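Local structure of leucine-rich repeat protein (Bacteroides thetaiotaomicron, 4ECN) at residues 535-540 and 562-567; 217-222 and 305-310; 394-399 and 677-682; 364-369 and 452-457. The protein is of unknown function but, as an extracellular leucine-rich repeat protein with transthyretin-like N-terminal domains, probably binds other proteins. One frame throughout, in Å; residues are numbered along the deposited sequence.

Contact 1 (535-540 and 562-567); sequences ADWTRL and EFPASA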
loop_
_atom_site.group_PDB
_atom_site.type_symbol
_atom_site.label_atom_id
_atom_site.label_comp_id
_atom_site.label_asym_id
_atom_site.label_seq_id
_atom_site.Cartn_x
_atom_site.Cartn_y
_atom_site.Cartn_z
ATOM N N ALA A 535 -13.606 -13.774 20.132
ATOM C CA ALA A 535 -13.108 -15.143 20.195
ATOM C C ALA A 535 -11.688 -15.257 19.621
ATOM O O ALA A 535 -10.799 -15.808 20.268
ATOM C CB ALA A 535 -14.041 -16.056 19.423
ATOM N N ASP A 536 -11.480 -14.711 18.409
ATOM C CA ASP A 536 -10.211 -14.764 17.702
ATOM C C ASP A 536 -9.106 -14.062 18.498
ATOM O O ASP A 536 -8.021 -14.637 18.639
ATOM C CB ASP A 536 -10.349 -14.153 16.304
ATOM C CG ASP A 536 -10.980 -15.064 15.251
ATOM O OD1 ASP A 536 -10.978 -16.320 15.451
ATOM O OD2 ASP A 536 -11.380 -14.540 14.180
ATOM N N TRP A 537 -9.391 -12.871 19.064
ATOM C CA TRP A 537 -8.406 -12.148 19.860
ATOM C C TRP A 537 -8.125 -12.938 21.144
ATOM O O TRP A 537 -6.954 -13.117 21.478
ATOM C CB TRP A 537 -8.854 -10.705 20.151
ATOM C CG TRP A 537 -7.816 -9.814 20.812
ATOM C CD1 TRP A 537 -6.515 -10.127 21.103
ATOM C CD2 TRP A 537 -8.015 -8.466 21.272
ATOM N NE1 TRP A 537 -5.903 -9.071 21.733
ATOM C CE2 TRP A 537 -6.795 -8.034 21.840
ATOM C CE3 TRP A 537 -9.110 -7.577 21.259
ATOM C CZ2 TRP A 537 -6.645 -6.760 22.404
ATOM C CZ3 TRP A 537 -8.953 -6.314 21.816
ATOM C CH2 TRP A 537 -7.735 -5.917 22.375
ATOM N N THR A 538 -9.171 -13.481 21.809
ATOM C CA THR A 538 -8.995 -14.324 22.999
ATOM C C THR A 538 -8.061 -15.495 22.674
ATOM O O THR A 538 -7.119 -15.718 23.434
ATOM C CB THR A 538 -10.327 -14.855 23.571
ATOM O OG1 THR A 538 -11.312 -13.833 23.628
ATOM C CG2 THR A 538 -10.164 -15.435 24.951
ATOM N N ARG A 539 -8.293 -16.210 21.525
ATOM C CA ARG A 539 -7.481 -17.374 21.117
ATOM C C ARG A 539 -6.024 -16.963 20.979
ATOM O O ARG A 539 -5.149 -17.595 21.574
ATOM C CB ARG A 539 -7.983 -18.031 19.818
ATOM C CG ARG A 539 -7.300 -19.372 19.586
ATOM C CD ARG A 539 -7.666 -20.058 18.287
ATOM N NE ARG A 539 -6.674 -21.089 17.945
ATOM C CZ ARG A 539 -6.643 -21.756 16.790
ATOM N NH1 ARG A 539 -7.554 -21.520 15.851
ATOM N NH2 ARG A 539 -5.694 -22.655 16.562
ATOM N N LEU A 540 -5.794 -15.870 20.258
ATOM C CA LEU A 540 -4.497 -15.270 19.996
ATOM C C LEU A 540 -3.730 -14.962 21.307
ATOM O O LEU A 540 -2.555 -15.299 21.413
ATOM C CB LEU A 540 -4.737 -13.982 19.197
ATOM C CG LEU A 540 -3.622 -13.504 18.308
ATOM C CD1 LEU A 540 -3.475 -14.400 17.079
ATOM C CD2 LEU A 540 -3.892 -12.082 17.855
ATOM N N GLU A 562 -16.647 -5.800 22.671
ATOM C CA GLU A 562 -16.065 -6.127 23.978
ATOM C C GLU A 562 -14.612 -6.631 23.874
ATOM O O GLU A 562 -14.323 -7.495 23.043
ATOM C CB GLU A 562 -16.900 -7.232 24.686
ATOM C CG GLU A 562 -18.330 -6.876 25.042
ATOM C CD GLU A 562 -19.224 -8.048 25.409
ATOM O OE1 GLU A 562 -18.786 -8.939 26.174
ATOM O OE2 GLU A 562 -20.392 -8.050 24.960
ATOM N N PHE A 563 -13.732 -6.175 24.784
ATOM C CA PHE A 563 -12.368 -6.677 24.880
ATOM C C PHE A 563 -12.353 -8.052 25.519
ATOM O O PHE A 563 -13.130 -8.273 26.443
ATOM C CB PHE A 563 -11.494 -5.722 25.706
ATOM C CG PHE A 563 -10.689 -4.689 24.950
ATOM C CD1 PHE A 563 -11.242 -3.999 23.873
ATOM C CD2 PHE A 563 -9.426 -4.320 25.385
ATOM C CE1 PHE A 563 -10.500 -3.038 23.183
ATOM C CE2 PHE A 563 -8.695 -3.344 24.708
ATOM C CZ PHE A 563 -9.227 -2.724 23.601
ATOM N N PRO A 564 -11.453 -8.981 25.093
ATOM C CA PRO A 564 -11.359 -10.285 25.771
ATOM C C PRO A 564 -11.113 -10.159 27.272
ATOM O O PRO A 564 -10.655 -9.120 27.721
ATOM C CB PRO A 564 -10.134 -10.931 25.100
ATOM C CG PRO A 564 -10.019 -10.287 23.770
ATOM C CD PRO A 564 -10.444 -8.871 24.014
ATOM N N ALA A 565 -11.397 -11.226 28.041
ATOM C CA ALA A 565 -11.171 -11.322 29.485
ATOM C C ALA A 565 -9.766 -10.850 29.849
ATOM O O ALA A 565 -8.799 -11.201 29.157
ATOM C CB ALA A 565 -11.368 -12.756 29.934
ATOM N N SER A 566 -9.660 -10.016 30.903
ATOM C CA SER A 566 -8.393 -9.442 31.360
ATOM C C SER A 566 -7.297 -10.512 31.539
ATOM O O SER A 566 -6.187 -10.320 31.043
ATOM C CB SER A 566 -8.586 -8.696 32.668
ATOM O OG SER A 566 -7.340 -8.215 33.132
ATOM N N ALA A 567 -7.628 -11.652 32.172
ATOM C CA ALA A 567 -6.684 -12.738 32.442
ATOM C C ALA A 567 -5.985 -13.243 31.168
ATOM O O ALA A 567 -4.896 -13.827 31.260
ATOM C CB ALA A 567 -7.400 -13.886 33.119
#
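Thr-538 and Pro-564 mark the nearest backbone approach, 5.4 Å between their CA atoms, where a turn of helix 530-542 passes the extended chain running into helix 566-569. This is packing inside the leucine-rich repeat solenoid. The CB bonds of Trp-537 and Pro-564 point at the opposing segment, and Ala-565 then provides the N-cap of the short helix. Trp-537 is the main side chain of the helical turn: CG lies opposite the backbone N (chi1 -172°), which sends the indole out across the gap. Pro-564 lies over one face of it, with CD 3.8 Å from the centroid of the six-membered ring in a CH-pi contact, and CG reaches CG and CD2 of the indole. Proline suits this place because its rigid ring presents polarised C-H groups and has no amide hydrogen to satisfy. The benzo edge of Trp-537 meets the face of Phe-563 in a T-shaped pair, planes at 67°, while Phe-553 of strand 552-554 also meets the indole. Thr-538 spends its hydroxyl on Lys-534 O, one turn back. Its OG1 also skirts the proline, 3.5 Å from Pro-564 CB, and at the other end of the contact Trp-537 CH2 stands 3.6 Å from Phe-563 CE2.

Contact 2 (217-222 and 305-310); sequences QVVAYT and NKELDM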
loop_
_atom_site.group_PDB
_atom_site.type_symbol
_atom_site.label_atom_id
_atom_site.label_comp_id
_atom_site.label_asym_id
_atom_site.label_seq_id
_atom_site.Cartn_x
_atom_site.Cartn_y
_atom_site.Cartn_z
ATOM N N GLN A 217 21.393 -17.976 -32.051
ATOM C CA GLN A 217 21.980 -18.922 -31.121
ATOM C C GLN A 217 20.879 -19.529 -30.273
ATOM O O GLN A 217 19.966 -18.798 -29.860
ATOM C CB GLN A 217 23.041 -18.281 -30.231
ATOM C CG GLN A 217 24.380 -18.012 -30.878
ATOM C CD GLN A 217 25.300 -17.451 -29.834
ATOM O OE1 GLN A 217 25.216 -16.261 -29.473
ATOM N NE2 GLN A 217 26.130 -18.323 -29.255
ATOM N N VAL A 218 20.957 -20.849 -29.992
ATOM C CA VAL A 218 20.016 -21.474 -29.073
ATOM C C VAL A 218 20.457 -21.000 -27.676
ATOM O O VAL A 218 21.641 -21.090 -27.351
ATOM C CB VAL A 218 19.906 -23.011 -29.228
ATOM C CG1 VAL A 218 19.044 -23.617 -28.122
ATOM C CG2 VAL A 218 19.311 -23.368 -30.588
ATOM N N VAL A 219 19.532 -20.399 -26.906
ATOM C CA VAL A 219 19.854 -19.815 -25.607
ATOM C C VAL A 219 19.180 -20.608 -24.434
ATOM O O VAL A 219 19.494 -20.357 -23.261
ATOM C CB VAL A 219 19.483 -18.301 -25.557
ATOM C CG1 VAL A 219 20.364 -17.506 -26.514
ATOM C CG2 VAL A 219 17.999 -18.043 -25.822
ATOM N N ALA A 220 18.311 -21.579 -24.747
ATOM C CA ALA A 220 17.663 -22.412 -23.721
ATOM C C ALA A 220 16.902 -23.590 -24.328
ATOM O O ALA A 220 16.438 -23.511 -25.469
ATOM C CB ALA A 220 16.700 -21.573 -22.881
ATOM N N TYR A 221 16.737 -24.666 -23.547
ATOM C CA TYR A 221 15.942 -25.821 -23.978
ATOM C C TYR A 221 15.343 -26.561 -22.774
ATOM O O TYR A 221 15.851 -26.479 -21.644
ATOM C CB TYR A 221 16.750 -26.819 -24.852
ATOM C CG TYR A 221 17.833 -27.557 -24.092
ATOM C CD1 TYR A 221 17.553 -28.743 -23.414
ATOM C CD2 TYR A 221 19.120 -27.033 -23.990
ATOM C CE1 TYR A 221 18.526 -29.386 -22.650
ATOM C CE2 TYR A 221 20.102 -27.671 -23.236
ATOM C CZ TYR A 221 19.803 -28.856 -22.579
ATOM O OH TYR A 221 20.771 -29.508 -21.860
ATOM N N THR A 222 14.268 -27.309 -23.054
ATOM C CA THR A 222 13.599 -28.227 -22.146
ATOM C C THR A 222 13.416 -29.526 -22.926
ATOM O O THR A 222 12.801 -29.510 -23.999
ATOM C CB THR A 222 12.302 -27.644 -21.580
ATOM O OG1 THR A 222 12.586 -26.407 -20.930
ATOM C CG2 THR A 222 11.654 -28.566 -20.584
ATOM N N ASN A 305 9.161 -12.976 -22.444
ATOM C CA ASN A 305 9.532 -13.019 -23.870
ATOM C C ASN A 305 10.993 -12.589 -23.998
ATOM O O ASN A 305 11.350 -11.644 -24.710
ATOM C CB ASN A 305 8.598 -12.147 -24.713
ATOM C CG ASN A 305 7.158 -12.481 -24.519
ATOM O OD1 ASN A 305 6.353 -11.616 -24.169
ATOM N ND2 ASN A 305 6.835 -13.765 -24.601
ATOM N N LYS A 306 11.825 -13.269 -23.229
ATOM C CA LYS A 306 13.240 -13.002 -23.144
ATOM C C LYS A 306 13.930 -14.288 -22.668
ATOM O O LYS A 306 13.242 -15.224 -22.251
ATOM C CB LYS A 306 13.526 -11.777 -22.235
ATOM C CG LYS A 306 12.949 -11.849 -20.817
ATOM C CD LYS A 306 13.376 -10.633 -20.006
ATOM C CE LYS A 306 12.934 -10.704 -18.576
ATOM N NZ LYS A 306 13.293 -9.480 -17.814
ATOM N N GLU A 307 15.271 -14.348 -22.804
ATOM C CA GLU A 307 16.119 -15.467 -22.412
ATOM C C GLU A 307 15.805 -15.921 -20.995
ATOM O O GLU A 307 15.761 -15.084 -20.092
ATOM C CB GLU A 307 17.590 -15.048 -22.506
ATOM C CG GLU A 307 18.553 -16.181 -22.200
ATOM C CD GLU A 307 19.982 -15.773 -21.927
ATOM O OE1 GLU A 307 20.272 -14.555 -21.853
ATOM O OE2 GLU A 307 20.808 -16.694 -21.732
ATOM N N LEU A 308 15.630 -17.255 -20.814
ATOM C CA LEU A 308 15.335 -17.962 -19.566
ATOM C C LEU A 308 16.182 -17.462 -18.395
ATOM O O LEU A 308 15.653 -17.249 -17.295
ATOM C CB LEU A 308 15.574 -19.465 -19.754
ATOM C CG LEU A 308 15.422 -20.352 -18.504
ATOM C CD1 LEU A 308 14.012 -20.278 -17.917
ATOM C CD2 LEU A 308 15.809 -21.788 -18.798
ATOM N N ASP A 309 17.474 -17.260 -18.638
ATOM C CA ASP A 309 18.418 -16.785 -17.649
ATOM C C ASP A 309 18.042 -15.403 -17.091
ATOM O O ASP A 309 18.518 -15.029 -16.013
ATOM C CB ASP A 309 19.804 -16.716 -18.278
ATOM C CG ASP A 309 20.898 -17.033 -17.288
ATOM O OD1 ASP A 309 20.836 -18.122 -16.661
ATOM O OD2 ASP A 309 21.836 -16.211 -17.158
HETATM N N MSE A 310 17.176 -14.657 -17.802
HETATM C CA MSE A 310 16.747 -13.308 -17.408
HETATM C C MSE A 310 15.371 -13.275 -16.735
HETATM O O MSE A 310 14.942 -12.192 -16.311
HETATM C CB MSE A 310 16.700 -12.384 -18.644
HETATM C CG MSE A 310 18.067 -12.070 -19.228
HETATM SE SE MSE A 310 19.248 -11.360 -17.874
HETATM C CE MSE A 310 20.544 -12.869 -17.710
#
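Val-219 and Ala-220 meet Glu-307 and Leu-308 through small aliphatic surfaces. Although adjacent in strand 214-227, both of the first pair direct their CB bonds to the same opposing loop. A regular strand would turn such neighbours to opposite faces, but here a classic beta bulge against Thr-161 gathers them on one side. Glu-307 swings its CG away from its own backbone N (chi1 -176°) and continues as an extended chain. Its methylene portion therefore crosses Val-219 at a slant, with Glu-307 CG 4.1 Å from Val-219 CB and about as far from CG2. That CG2 branch occupies the cramped site flanked by both the backbone N and the carbonyl carbon of Val-219. Glutamate suits the border of this patch: its CH2 groups pack on valine, while the carboxylate reaches beyond to a salt bridge from OE2 to Arg-240 NH1. Leu-308 contributes the base of its side chain, CB lying 3.9 Å from Ala-220 CB, with CD2 a little farther off. Alanine suits the spot because its side chain ends at CB, so the base of Leu-308 can pack directly on it. The Glu-307 carbonyl oxygen accepts from the backbone N of Met-310 (selenomethionine in the crystal) at 2.7 Å, which draws the loop into a 3-10 turn. The whole is a beta bulge in a strand of the second DUF4458 domain, of the transthyretin clan, packed against the first part of the leucine-rich repeat region.

Contact 3 (394-399 and 677-682); sequences YDQRLN and TVTLSY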
loop_
_atom_site.group_PDB
_atom_site.type_symbol
_atom_site.label_atom_id
_atom_site.label_comp_id
_atom_site.label_asym_id
_atom_site.label_seq_id
_atom_site.Cartn_x
_atom_site.Cartn_y
_atom_site.Cartn_z
ATOM N N TYR A 394 -1.489 12.145 13.986
ATOM C CA TYR A 394 -1.624 13.514 13.515
ATOM C C TYR A 394 -1.134 14.453 14.607
ATOM O O TYR A 394 -1.237 14.127 15.790
ATOM C CB TYR A 394 -3.068 13.853 13.065
ATOM C CG TYR A 394 -4.067 14.127 14.168
ATOM C CD1 TYR A 394 -4.652 13.086 14.878
ATOM C CD2 TYR A 394 -4.499 15.425 14.438
ATOM C CE1 TYR A 394 -5.609 13.328 15.865
ATOM C CE2 TYR A 394 -5.468 15.682 15.410
ATOM C CZ TYR A 394 -6.009 14.630 16.138
ATOM O OH TYR A 394 -6.941 14.874 17.130
ATOM N N ASP A 395 -0.555 15.591 14.206
ATOM C CA ASP A 395 -0.063 16.651 15.095
ATOM C C ASP A 395 -1.276 17.246 15.874
ATOM O O ASP A 395 -2.223 17.768 15.260
ATOM C CB ASP A 395 0.674 17.702 14.237
ATOM C CG ASP A 395 1.500 18.742 14.965
ATOM O OD1 ASP A 395 1.042 19.229 16.026
ATOM O OD2 ASP A 395 2.577 19.132 14.429
ATOM N N GLN A 396 -1.276 17.072 17.224
ATOM C CA GLN A 396 -2.373 17.492 18.117
ATOM C C GLN A 396 -2.633 18.989 18.070
ATOM O O GLN A 396 -3.747 19.415 18.399
ATOM C CB GLN A 396 -2.122 17.084 19.572
ATOM C CG GLN A 396 -2.344 15.602 19.807
ATOM C CD GLN A 396 -3.666 15.120 19.277
ATOM O OE1 GLN A 396 -4.746 15.568 19.678
ATOM N NE2 GLN A 396 -3.596 14.191 18.360
ATOM N N ARG A 397 -1.648 19.776 17.589
ATOM C CA ARG A 397 -1.796 21.227 17.426
ATOM C C ARG A 397 -2.725 21.574 16.222
ATOM O O ARG A 397 -3.094 22.731 16.101
ATOM C CB ARG A 397 -0.442 21.915 17.285
ATOM C CG ARG A 397 0.405 21.774 18.561
ATOM C CD ARG A 397 1.824 22.261 18.367
ATOM N NE ARG A 397 2.491 21.574 17.258
ATOM C CZ ARG A 397 3.675 21.915 16.765
ATOM N NH1 ARG A 397 4.356 22.929 17.290
ATOM N NH2 ARG A 397 4.183 21.256 15.733
ATOM N N LEU A 398 -3.198 20.576 15.429
ATOM C CA LEU A 398 -4.167 20.771 14.336
ATOM C C LEU A 398 -5.604 20.916 14.896
ATOM O O LEU A 398 -6.545 21.104 14.118
ATOM C CB LEU A 398 -4.123 19.604 13.310
ATOM C CG LEU A 398 -2.845 19.392 12.490
ATOM C CD1 LEU A 398 -2.805 18.010 11.912
ATOM C CD2 LEU A 398 -2.699 20.434 11.411
ATOM N N ASN A 399 -5.766 20.777 16.242
ATOM C CA ASN A 399 -7.023 20.930 16.987
ATOM C C ASN A 399 -7.139 22.381 17.535
ATOM O O ASN A 399 -8.176 22.770 18.091
ATOM C CB ASN A 399 -7.116 19.893 18.121
ATOM C CG ASN A 399 -7.053 18.428 17.693
ATOM O OD1 ASN A 399 -6.477 17.600 18.391
ATOM N ND2 ASN A 399 -7.641 18.050 16.556
ATOM N N THR A 677 1.205 18.225 25.296
ATOM C CA THR A 677 -0.088 18.676 24.777
ATOM C C THR A 677 -1.216 17.781 25.326
ATOM O O THR A 677 -1.122 16.549 25.326
ATOM C CB THR A 677 -0.093 18.714 23.237
ATOM O OG1 THR A 677 0.934 19.598 22.769
ATOM C CG2 THR A 677 -1.424 19.170 22.671
ATOM N N VAL A 678 -2.286 18.436 25.816
ATOM C CA VAL A 678 -3.470 17.774 26.368
ATOM C C VAL A 678 -4.662 18.314 25.607
ATOM O O VAL A 678 -4.882 19.526 25.627
ATOM C CB VAL A 678 -3.603 17.935 27.902
ATOM C CG1 VAL A 678 -4.914 17.345 28.403
ATOM C CG2 VAL A 678 -2.419 17.296 28.618
ATOM N N THR A 679 -5.371 17.428 24.860
ATOM C CA THR A 679 -6.519 17.843 24.065
ATOM C C THR A 679 -7.774 17.406 24.764
ATOM O O THR A 679 -7.995 16.209 24.955
ATOM C CB THR A 679 -6.458 17.310 22.638
ATOM O OG1 THR A 679 -5.140 17.468 22.099
ATOM C CG2 THR A 679 -7.533 17.932 21.739
ATOM N N LEU A 680 -8.585 18.383 25.162
ATOM C CA LEU A 680 -9.830 18.153 25.869
ATOM C C LEU A 680 -10.961 18.932 25.223
ATOM O O LEU A 680 -11.964 19.209 25.871
ATOM C CB LEU A 680 -9.667 18.545 27.345
ATOM C CG LEU A 680 -8.804 17.629 28.223
ATOM C CD1 LEU A 680 -8.382 18.335 29.497
ATOM C CD2 LEU A 680 -9.500 16.318 28.501
ATOM N N SER A 681 -10.819 19.254 23.932
ATOM C CA SER A 681 -11.832 19.986 23.166
ATOM C C SER A 681 -13.006 19.057 22.859
ATOM O O SER A 681 -12.812 17.836 22.813
ATOM C CB SER A 681 -11.240 20.577 21.895
ATOM O OG SER A 681 -10.654 19.565 21.104
ATOM N N TYR A 682 -14.238 19.625 22.735
ATOM C CA TYR A 682 -15.504 18.906 22.507
ATOM C C TYR A 682 -15.716 17.915 23.623
ATOM O O TYR A 682 -15.485 16.710 23.470
ATOM C CB TYR A 682 -15.595 18.221 21.140
ATOM C CG TYR A 682 -15.503 19.187 19.984
ATOM C CD1 TYR A 682 -14.265 19.563 19.461
ATOM C CD2 TYR A 682 -16.650 19.720 19.401
ATOM C CE1 TYR A 682 -14.170 20.446 18.390
ATOM C CE2 TYR A 682 -16.566 20.590 18.314
ATOM C CZ TYR A 682 -15.323 20.936 17.801
ATOM O OH TYR A 682 -15.213 21.793 16.730
#
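A first torsion that sets CG opposite the carbonyl carbon (chi1 -75°), followed by a bend at chi2 (-50°), folds Gln-396 over Thr-679 while its CB rests on Thr-677. The Gln-396 CB to Thr-677 CG2 distance is 3.8 Å, a contact between aliphatic groups. Both threonines come from one face of their strand, with Val-678 between them turned the other way. Thr-679 presents its methyl to Asn-399, whose CB lies 4.1 Å from Thr-679 CG2, and the two side chains cross nearly at right angles. Threonine suits a strand facing polar residues, because its branched CB fits an extended backbone and offers both a methyl and a hydroxyl. An alanine in place of Gln-396 would keep the CB contact with Thr-677 but is likely to open a gap above Thr-679 and leave its hydroxyl without this polar neighbour. The 3-10 turn is braced at its start by Asp-395. Its OD1 accepts from Arg-397 N in an Asx turn, and Arg-397 also grips the carboxylate side-on: NE reaches OD1 at 3.0 Å and NH2 reaches OD2, nearly straight and in the guanidinium plane. Strand 675-679 runs between strands 646-650 and 701-703 in a parallel sheet of the leucine-rich repeat solenoid. The loop 394-399, between helices 386-391 and 402-409, packs on that sheet: Gln-396 also touches Ser-648 and Asp-650, and Asn-399 touches Ile-703.

Contact 4 (364-369 and 452-457); sequences RLFGDE and IIYFAN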
loop_
_atom_site.group_PDB
_atom_site.type_symbol
_atom_site.label_atom_id
_atom_site.label_comp_id
_atom_site.label_asym_id
_atom_site.label_seq_id
_atom_site.Cartn_x
_atom_site.Cartn_y
_atom_site.Cartn_z
ATOM N N ARG A 364 3.509 -0.921 -4.964
ATOM C CA ARG A 364 4.548 -1.801 -4.407
ATOM C C ARG A 364 5.268 -1.182 -3.205
ATOM O O ARG A 364 5.840 -1.916 -2.397
ATOM C CB ARG A 364 5.557 -2.027 -5.537
ATOM C CG ARG A 364 6.696 -2.979 -5.330
ATOM C CD ARG A 364 7.503 -3.065 -6.610
ATOM N NE ARG A 364 6.714 -3.551 -7.750
ATOM C CZ ARG A 364 6.687 -2.962 -8.939
ATOM N NH1 ARG A 364 7.405 -1.874 -9.162
ATOM N NH2 ARG A 364 5.943 -3.458 -9.913
ATOM N N LEU A 365 5.293 0.161 -3.125
ATOM C CA LEU A 365 5.989 0.904 -2.077
ATOM C C LEU A 365 5.131 1.228 -0.856
ATOM O O LEU A 365 3.895 1.172 -0.900
ATOM C CB LEU A 365 6.498 2.233 -2.629
ATOM C CG LEU A 365 7.450 2.190 -3.787
ATOM C CD1 LEU A 365 7.682 3.595 -4.339
ATOM C CD2 LEU A 365 8.750 1.496 -3.399
ATOM N N PHE A 366 5.838 1.585 0.228
ATOM C CA PHE A 366 5.370 2.079 1.514
ATOM C C PHE A 366 5.953 3.450 1.645
ATOM O O PHE A 366 7.092 3.610 2.112
ATOM C CB PHE A 366 5.768 1.145 2.657
ATOM C CG PHE A 366 5.177 -0.237 2.575
ATOM C CD1 PHE A 366 5.830 -1.248 1.887
ATOM C CD2 PHE A 366 3.984 -0.536 3.218
ATOM C CE1 PHE A 366 5.286 -2.527 1.823
ATOM C CE2 PHE A 366 3.444 -1.817 3.159
ATOM C CZ PHE A 366 4.094 -2.802 2.455
ATOM N N GLY A 367 5.237 4.413 1.072
ATOM C CA GLY A 367 5.729 5.775 0.967
ATOM C C GLY A 367 6.753 5.806 -0.146
ATOM O O GLY A 367 6.391 5.681 -1.322
ATOM N N ASP A 368 8.033 5.860 0.226
ATOM C CA ASP A 368 9.122 5.878 -0.742
ATOM C C ASP A 368 9.949 4.621 -0.696
ATOM O O ASP A 368 10.650 4.349 -1.676
ATOM C CB ASP A 368 10.047 7.087 -0.523
ATOM C CG ASP A 368 9.541 8.397 -1.110
ATOM O OD1 ASP A 368 8.564 8.360 -1.911
ATOM O OD2 ASP A 368 10.152 9.453 -0.816
ATOM N N GLU A 369 9.921 3.863 0.425
ATOM C CA GLU A 369 10.765 2.665 0.439
ATOM C C GLU A 369 9.938 1.410 0.217
ATOM O O GLU A 369 8.703 1.424 0.251
ATOM C CB GLU A 369 11.656 2.511 1.686
ATOM C CG GLU A 369 11.045 2.865 3.032
ATOM C CD GLU A 369 12.081 2.779 4.135
ATOM O OE1 GLU A 369 13.261 3.122 3.883
ATOM O OE2 GLU A 369 11.722 2.308 5.239
ATOM N N ILE A 452 8.602 -11.788 6.310
ATOM C CA ILE A 452 7.417 -10.938 6.215
ATOM C C ILE A 452 6.470 -11.466 5.122
ATOM O O ILE A 452 6.927 -11.739 4.013
ATOM C CB ILE A 452 7.866 -9.472 5.915
ATOM C CG1 ILE A 452 8.816 -8.914 6.990
ATOM C CG2 ILE A 452 6.681 -8.554 5.749
ATOM C CD1 ILE A 452 9.598 -7.772 6.522
ATOM N N ILE A 453 5.157 -11.603 5.439
ATOM C CA ILE A 453 4.115 -12.040 4.498
ATOM C C ILE A 453 2.943 -11.022 4.591
ATOM O O ILE A 453 2.463 -10.723 5.683
ATOM C CB ILE A 453 3.665 -13.525 4.670
ATOM C CG1 ILE A 453 2.849 -14.005 3.464
ATOM C CG2 ILE A 453 2.958 -13.820 5.991
ATOM C CD1 ILE A 453 2.853 -15.494 3.264
ATOM N N TYR A 454 2.551 -10.451 3.437
ATOM C CA TYR A 454 1.480 -9.466 3.333
ATOM C C TYR A 454 0.379 -9.944 2.383
ATOM O O TYR A 454 0.643 -10.319 1.237
ATOM C CB TYR A 454 2.025 -8.100 2.849
ATOM C CG TYR A 454 2.517 -7.124 3.907
ATOM C CD1 TYR A 454 3.531 -7.472 4.789
ATOM C CD2 TYR A 454 2.099 -5.797 3.904
ATOM C CE1 TYR A 454 4.024 -6.563 5.727
ATOM C CE2 TYR A 454 2.588 -4.878 4.836
ATOM C CZ TYR A 454 3.570 -5.259 5.730
ATOM O OH TYR A 454 4.044 -4.368 6.669
ATOM N N PHE A 455 -0.855 -9.976 2.910
ATOM C CA PHE A 455 -2.119 -10.259 2.229
ATOM C C PHE A 455 -3.019 -9.111 2.432
ATOM O O PHE A 455 -3.196 -8.698 3.579
ATOM C CB PHE A 455 -2.797 -11.521 2.749
ATOM C CG PHE A 455 -1.999 -12.787 2.823
ATOM C CD1 PHE A 455 -1.971 -13.669 1.750
ATOM C CD2 PHE A 455 -1.385 -13.167 4.009
ATOM C CE1 PHE A 455 -1.282 -14.876 1.839
ATOM C CE2 PHE A 455 -0.707 -14.374 4.102
ATOM C CZ PHE A 455 -0.651 -15.218 3.013
ATOM N N ALA A 456 -3.607 -8.572 1.376
ATOM C CA ALA A 456 -4.543 -7.471 1.565
ATOM C C ALA A 456 -5.428 -7.298 0.355
ATOM O O ALA A 456 -5.037 -7.651 -0.758
ATOM C CB ALA A 456 -3.808 -6.172 1.866
ATOM N N ASN A 457 -6.641 -6.774 0.604
ATOM C CA ASN A 457 -7.685 -6.413 -0.356
ATOM C C ASN A 457 -7.977 -7.542 -1.325
ATOM O O ASN A 457 -8.070 -7.311 -2.538
ATOM C CB ASN A 457 -7.268 -5.176 -1.115
ATOM C CG ASN A 457 -6.594 -4.144 -0.263
ATOM O OD1 ASN A 457 -7.207 -3.538 0.617
ATOM N ND2 ASN A 457 -5.309 -3.949 -0.499
#
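Phe-366 and Tyr-454 reach toward each other from opposite directions and meet through their rings. From CB, which points at the strand, the phenylalanine runs out through CG, set opposite the carbonyl carbon (chi1 -63°), and the contact is made by the far end of the ring. There CE2 lies 3.6 Å from Tyr-454 CE2. At the tip, CZ stands 3.5 Å from that same carbon, and Tyr-454 CD2 is slightly more distant. The planes are inclined at 75° and the centroids lie 5.4 Å apart, an oblique meeting of two flat groups; His-357 also meets the Phe-366 ring. Phe-366 opens a type II' beta turn ending at Glu-369, and Phe-366 N donates to Glu-369 O at 2.9 Å. Gly-367 suits the second position, where the backbone takes a positive phi that side chains disfavour. An aromatic residue fits Tyr-454's place because it spans the distance from sheet to loop; a serine there would probably open a gap at CZ and CE2 of Phe-366, leaving that end of the ring less firmly held. Strand 452-456, part of the leucine-rich repeat solenoid, lies between parallel strands 351-353 and 495-499, so Tyr-454 is flanked by Ser-353 and Glu-497, while Ile-383 of helix 377-384 touches both aromatic rings.

All four contacts lie along one elongated chain, and no two of them touch. Contacts 1, 2 and 4 are buried, whereas contact 3 is only partly so, and its chemistry follows: threonines facing amide side chains, with an ion pair inside segment 394-399, where contacts 1 and 4 use rings and contact 2 aliphatic groups. Contacts 3 and 4 each set a segment from the excursion between strands 351-353 and 436-440 against a repeat strand, 675-679 in an all-parallel sheet and 452-456 among parallel neighbours in a mixed one. Contact 1 joins a helical turn to a loop within the repeats; contact 2 alone joins different domains. Contact 4 lies near the chain's middle, with contacts 2 and 3 on opposite sides.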